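Local coordinates for foldase protein PrsA 2 (Bacillus anthracis, PDB 6VJ4) that helps secreted proteins fold outside the cell after translocation and catalyses cis-trans isomerisation of peptidyl-prolyl bonds, at residues A[38-41]-A[42-45]; A[76-79]-A[80-84]. One frame throughout, in Å; residues are numbered along the deposited sequence.

Contact 1 and contact 2 follow one another along the chain. Residues 38-45 close helix 28-41 and lead toward helix 46-60, whereas residues 76-84 form the first turns of helix 76-95. Their centres lie about 14 Å apart, on the same side of the chain's centre, and the two meet where T39 CB packs 4.0 Å from K84 CE. Neither uses the four-stranded antiparallel sheet that contains strands 110-117 and 189-198; both belong to the helical part of this foldase. Together they illustrate two local solutions, a helix end and a helix beginning, in which side chains a few residues apart pair locally, while the same residues reach neighbouring helices.

Contact 1. Residues A[38-41]-A[42-45]; sequences ITKK and YKVS
The aliphatic stem of K41 lies along one face of the Y42 ring, the two side chains running next to each other in the same direction. K41 CG makes a CH-pi contact, 4.0 Å from the centroid of the Y42 ring and 18° off the ring normal, displaced toward the rim. Farther along, K41 CD comes within 3.6 Å of Y42 CE2, and the lysine chain follows the aromatic ring out to its hydroxyl. This parallel course depends on K41 having CG anti to its backbone N (chi1 -179°) and remaining extended beyond it, while Y42 turns its ring to the side of its own N (chi1 -57°). Near the ring plane, at its edge, lies the carbonyl oxygen of I38, and I38 CG2 adds an apolar touch on Y42 CD2 at 4.3 Å.

The backbone beneath this pair is a helix end. The amide of Y42 closes the final turn by donating to I38 O over 2.8 Å, almost in line with the carbonyl, yet Y42 itself has already left helical conformation. One residue later, K43 runs its chain past K40 O and bends only at the last torsion, which turns K43 NZ onto K40 O at 2.6 Å, in the carbonyl plane. A positively charged group is thereby placed at the C-terminal end of the helix, where it probably interacts favourably with the helix dipole.

A second shell holds the polar ends: E233 on helix 223-236 engages both side chains with one carboxylate, K41 NZ in a salt bridge through OE1 and Y42 OH in a hydrogen bond through OE2. I38 packs on L230 of that helix, while Y42 touches A92 and Q95 of helix 76-95. Helix 28-41 therefore ends between these two helices, just before S45 caps helix 46-60.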
loop_
_atom_site.group_PDB
_atom_site.type_symbol
_atom_site.label_atom_id
_atom_site.label_comp_id
_atom_site.label_asym_id
_atom_site.label_seq_id
_atom_site.Cartn_x
_atom_site.Cartn_y
_atom_site.Cartn_z
ATOM N N ILE A 38 -9.387 3.762 -4.840
ATOM C CA ILE A 38 -10.745 4.367 -4.995
ATOM C C ILE A 38 -11.210 4.273 -6.453
ATOM O O ILE A 38 -12.347 3.806 -6.675
ATOM C CB ILE A 38 -10.741 5.824 -4.496
ATOM C CG1 ILE A 38 -10.343 5.896 -3.021
ATOM C CG2 ILE A 38 -12.076 6.504 -4.761
ATOM C CD1 ILE A 38 -11.181 5.022 -2.113
ATOM N N THR A 39 -10.361 4.682 -7.400
ATOM C CA THR A 39 -10.746 4.704 -8.840
ATOM C C THR A 39 -10.999 3.288 -9.366
ATOM O O THR A 39 -11.769 3.165 -10.333
ATOM C CB THR A 39 -9.692 5.435 -9.683
ATOM O OG1 THR A 39 -8.430 4.806 -9.462
ATOM C CG2 THR A 39 -9.603 6.907 -9.351
ATOM N N LYS A 40 -10.366 2.269 -8.774
ATOM C CA LYS A 40 -10.581 0.875 -9.251
ATOM C C LYS A 40 -11.905 0.339 -8.692
ATOM O O LYS A 40 -12.635 -0.327 -9.458
ATOM C CB LYS A 40 -9.435 -0.053 -8.833
ATOM C CG LYS A 40 -9.553 -1.483 -9.353
ATOM C CD LYS A 40 -8.507 -2.433 -8.803
ATOM C CE LYS A 40 -8.621 -3.831 -9.375
ATOM N NZ LYS A 40 -8.341 -3.854 -10.830
ATOM N N LYS A 41 -12.191 0.606 -7.413
ATOM C CA LYS A 41 -13.422 0.069 -6.765
ATOM C C LYS A 41 -14.662 0.860 -7.201
ATOM O O LYS A 41 -15.708 0.225 -7.452
ATOM C CB LYS A 41 -13.301 0.092 -5.238
ATOM C CG LYS A 41 -14.518 -0.474 -4.517
ATOM C CD LYS A 41 -14.373 -0.608 -3.024
ATOM C CE LYS A 41 -15.625 -1.180 -2.390
ATOM N NZ LYS A 41 -15.518 -1.256 -0.914
ATOM N N TYR A 42 -14.559 2.189 -7.247
ATOM C CA TYR A 42 -15.708 3.058 -7.614
ATOM C C TYR A 42 -15.483 3.589 -9.029
ATOM O O TYR A 42 -15.015 4.730 -9.198
ATOM C CB TYR A 42 -15.870 4.144 -6.553
ATOM C CG TYR A 42 -16.062 3.582 -5.169
ATOM C CD1 TYR A 42 -17.305 3.134 -4.754
ATOM C CD2 TYR A 42 -14.998 3.450 -4.293
ATOM C CE1 TYR A 42 -17.493 2.593 -3.494
ATOM C CE2 TYR A 42 -15.172 2.924 -3.024
ATOM C CZ TYR A 42 -16.426 2.491 -2.623
ATOM O OH TYR A 42 -16.626 1.966 -1.379
ATOM N N LYS A 43 -15.876 2.777 -10.007
ATOM C CA LYS A 43 -15.625 3.053 -11.445
ATOM C C LYS A 43 -16.509 4.184 -11.971
ATOM O O LYS A 43 -17.722 4.200 -11.684
ATOM C CB LYS A 43 -15.837 1.780 -12.272
ATOM C CG LYS A 43 -14.747 0.729 -12.108
ATOM C CD LYS A 43 -14.977 -0.538 -12.898
ATOM C CE LYS A 43 -13.742 -1.413 -12.968
ATOM N NZ LYS A 43 -13.190 -1.704 -11.624
ATOM N N VAL A 44 -15.880 5.078 -12.733
ATOM C CA VAL A 44 -16.537 6.209 -13.445
ATOM C C VAL A 44 -16.064 6.127 -14.902
ATOM O O VAL A 44 -14.878 5.799 -15.111
ATOM C CB VAL A 44 -16.190 7.555 -12.784
ATOM C CG1 VAL A 44 -16.746 8.737 -13.563
ATOM C CG2 VAL A 44 -16.654 7.593 -11.335
ATOM N N SER A 45 -16.963 6.364 -15.862
ATOM C CA SER A 45 -16.620 6.266 -17.307
ATOM C C SER A 45 -15.713 7.425 -17.729
ATOM O O SER A 45 -15.864 8.529 -17.169
ATOM C CB SER A 45 -17.867 6.251 -18.152
ATOM O OG SER A 45 -18.531 7.505 -18.082
#

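Contact 2. Residues A[76-79]-A[80-84]; sequences EADF and KNQIK
F79 and I83 stand one turn apart in the i, i+4 pattern of an alpha-helix, here the opening turns of helix 76-95, and they share one apolar face. The phenyl ring of F79 is directed there by a chi1 of 178°, which puts CG opposite the backbone N, and I83 CG1 lies over one face of the ring in a CH-pi contact 4.1 Å from the F79 centroid, 15° off the normal. Beyond this pair the ring meets F64 edge-to-face and touches A56, so the same face of the helix packs against helices 46-60 and 64-70.

K80 contributes mainly through its base. Its amide N donates to E76 O over 2.9 Å with an N-H...O angle of 170°. K80 CB rests 3.6 Å from E76 O and equally far from A77 O. From there the chain runs fully extended away from E76 and A77, passing V49 before its ammonium forms a long, weak ion pair with D50.

D78 carries the remaining share. Its carbonyl accepts the amide of Q82, and Q82 CG, set beside its own backbone N, approaches D78 O to 3.1 Å; a further bend at chi2 turns the amide toward the D78 carboxylate. Carboxylate and amide lie obliquely to each other, with D78 OD1 and Q82 NE2 3.4 Å apart at an angle too poor for a hydrogen bond. Both groups have partners elsewhere: D78 OD2 accepts from the backbone amide of K74, whereas Q82 binds E31 and Q35 of helix 28-41 through its NE2 and OE1. Those two bonds tie helix 76-95 to helix 28-41.

On the apolar face the tightest approach belongs to the isoleucine methyl: I83 CD1 sits 3.4 Å from both CE2 and CZ of F79.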
loop_
_atom_site.group_PDB
_atom_site.type_symbol
_atom_site.label_atom_id
_atom_site.label_comp_id
_atom_site.label_asym_id
_atom_site.label_seq_id
_atom_site.Cartn_x
_atom_site.Cartn_y
_atom_site.Cartn_z
ATOM N N GLU A 76 -2.478 18.824 -18.155
ATOM C CA GLU A 76 -3.918 18.457 -18.260
ATOM C C GLU A 76 -4.119 16.989 -17.856
ATOM O O GLU A 76 -5.208 16.671 -17.347
ATOM C CB GLU A 76 -4.440 18.732 -19.669
ATOM C CG GLU A 76 -5.895 18.346 -19.858
ATOM C CD GLU A 76 -6.496 18.775 -21.185
ATOM O OE1 GLU A 76 -7.519 18.186 -21.581
ATOM O OE2 GLU A 76 -5.950 19.710 -21.808
ATOM N N ALA A 77 -3.113 16.138 -18.079
ATOM C CA ALA A 77 -3.203 14.708 -17.694
ATOM C C ALA A 77 -3.351 14.600 -16.172
ATOM O O ALA A 77 -4.162 13.766 -15.717
ATOM C CB ALA A 77 -1.988 13.956 -18.184
ATOM N N ASP A 78 -2.589 15.410 -15.424
ATOM C CA ASP A 78 -2.650 15.433 -13.936
ATOM C C ASP A 78 -4.064 15.853 -13.516
ATOM O O ASP A 78 -4.658 15.158 -12.671
ATOM C CB ASP A 78 -1.592 16.376 -13.352
ATOM C CG ASP A 78 -1.487 16.350 -11.834
ATOM O OD1 ASP A 78 -1.994 15.386 -11.223
ATOM O OD2 ASP A 78 -0.896 17.298 -11.273
ATOM N N PHE A 79 -4.575 16.935 -14.116
ATOM C CA PHE A 79 -5.936 17.463 -13.828
ATOM C C PHE A 79 -6.976 16.349 -14.032
ATOM O O PHE A 79 -7.763 16.079 -13.098
ATOM C CB PHE A 79 -6.200 18.696 -14.699
ATOM C CG PHE A 79 -7.563 19.319 -14.544
ATOM C CD1 PHE A 79 -7.935 19.926 -13.352
ATOM C CD2 PHE A 79 -8.451 19.358 -15.608
ATOM C CE1 PHE A 79 -9.186 20.509 -13.213
ATOM C CE2 PHE A 79 -9.698 19.952 -15.471
ATOM C CZ PHE A 79 -10.063 20.525 -14.273
ATOM N N LYS A 80 -6.956 15.710 -15.207
ATOM C CA LYS A 80 -7.906 14.614 -15.542
ATOM C C LYS A 80 -7.849 13.538 -14.450
ATOM O O LYS A 80 -8.931 13.123 -13.973
ATOM C CB LYS A 80 -7.583 14.028 -16.921
ATOM C CG LYS A 80 -8.527 12.929 -17.387
ATOM C CD LYS A 80 -8.223 12.376 -18.762
ATOM C CE LYS A 80 -9.147 11.235 -19.139
ATOM N NZ LYS A 80 -8.847 10.695 -20.486
ATOM N N ASN A 81 -6.643 13.104 -14.068
ATOM C CA ASN A 81 -6.506 12.074 -13.002
ATOM C C ASN A 81 -7.096 12.597 -11.690
ATOM O O ASN A 81 -7.624 11.765 -10.931
ATOM C CB ASN A 81 -5.058 11.617 -12.797
ATOM C CG ASN A 81 -4.595 10.630 -13.846
ATOM O OD1 ASN A 81 -5.403 10.096 -14.604
ATOM N ND2 ASN A 81 -3.300 10.361 -13.881
ATOM N N GLN A 82 -7.022 13.911 -11.440
ATOM C CA GLN A 82 -7.577 14.476 -10.176
ATOM C C GLN A 82 -9.109 14.503 -10.276
ATOM O O GLN A 82 -9.773 14.300 -9.239
ATOM C CB GLN A 82 -7.030 15.877 -9.876
ATOM C CG GLN A 82 -5.506 15.978 -9.808
ATOM C CD GLN A 82 -4.841 15.044 -8.826
ATOM O OE1 GLN A 82 -5.301 13.934 -8.569
ATOM N NE2 GLN A 82 -3.709 15.476 -8.295
ATOM N N ILE A 83 -9.637 14.764 -11.478
ATOM C CA ILE A 83 -11.111 14.770 -11.712
ATOM C C ILE A 83 -11.623 13.326 -11.611
ATOM O O ILE A 83 -12.665 13.112 -10.957
ATOM C CB ILE A 83 -11.461 15.429 -13.061
ATOM C CG1 ILE A 83 -11.280 16.948 -12.989
ATOM C CG2 ILE A 83 -12.868 15.055 -13.506
ATOM C CD1 ILE A 83 -11.881 17.710 -14.150
ATOM N N LYS A 84 -10.908 12.378 -12.222
ATOM C CA LYS A 84 -11.290 10.945 -12.136
ATOM C C LYS A 84 -11.388 10.567 -10.651
ATOM O O LYS A 84 -12.380 9.909 -10.273
ATOM C CB LYS A 84 -10.276 10.096 -12.911
ATOM C CG LYS A 84 -10.510 8.589 -12.903
ATOM C CD LYS A 84 -9.493 7.836 -13.751
ATOM C CE LYS A 84 -9.561 6.331 -13.601
ATOM N NZ LYS A 84 -10.879 5.787 -14.011
#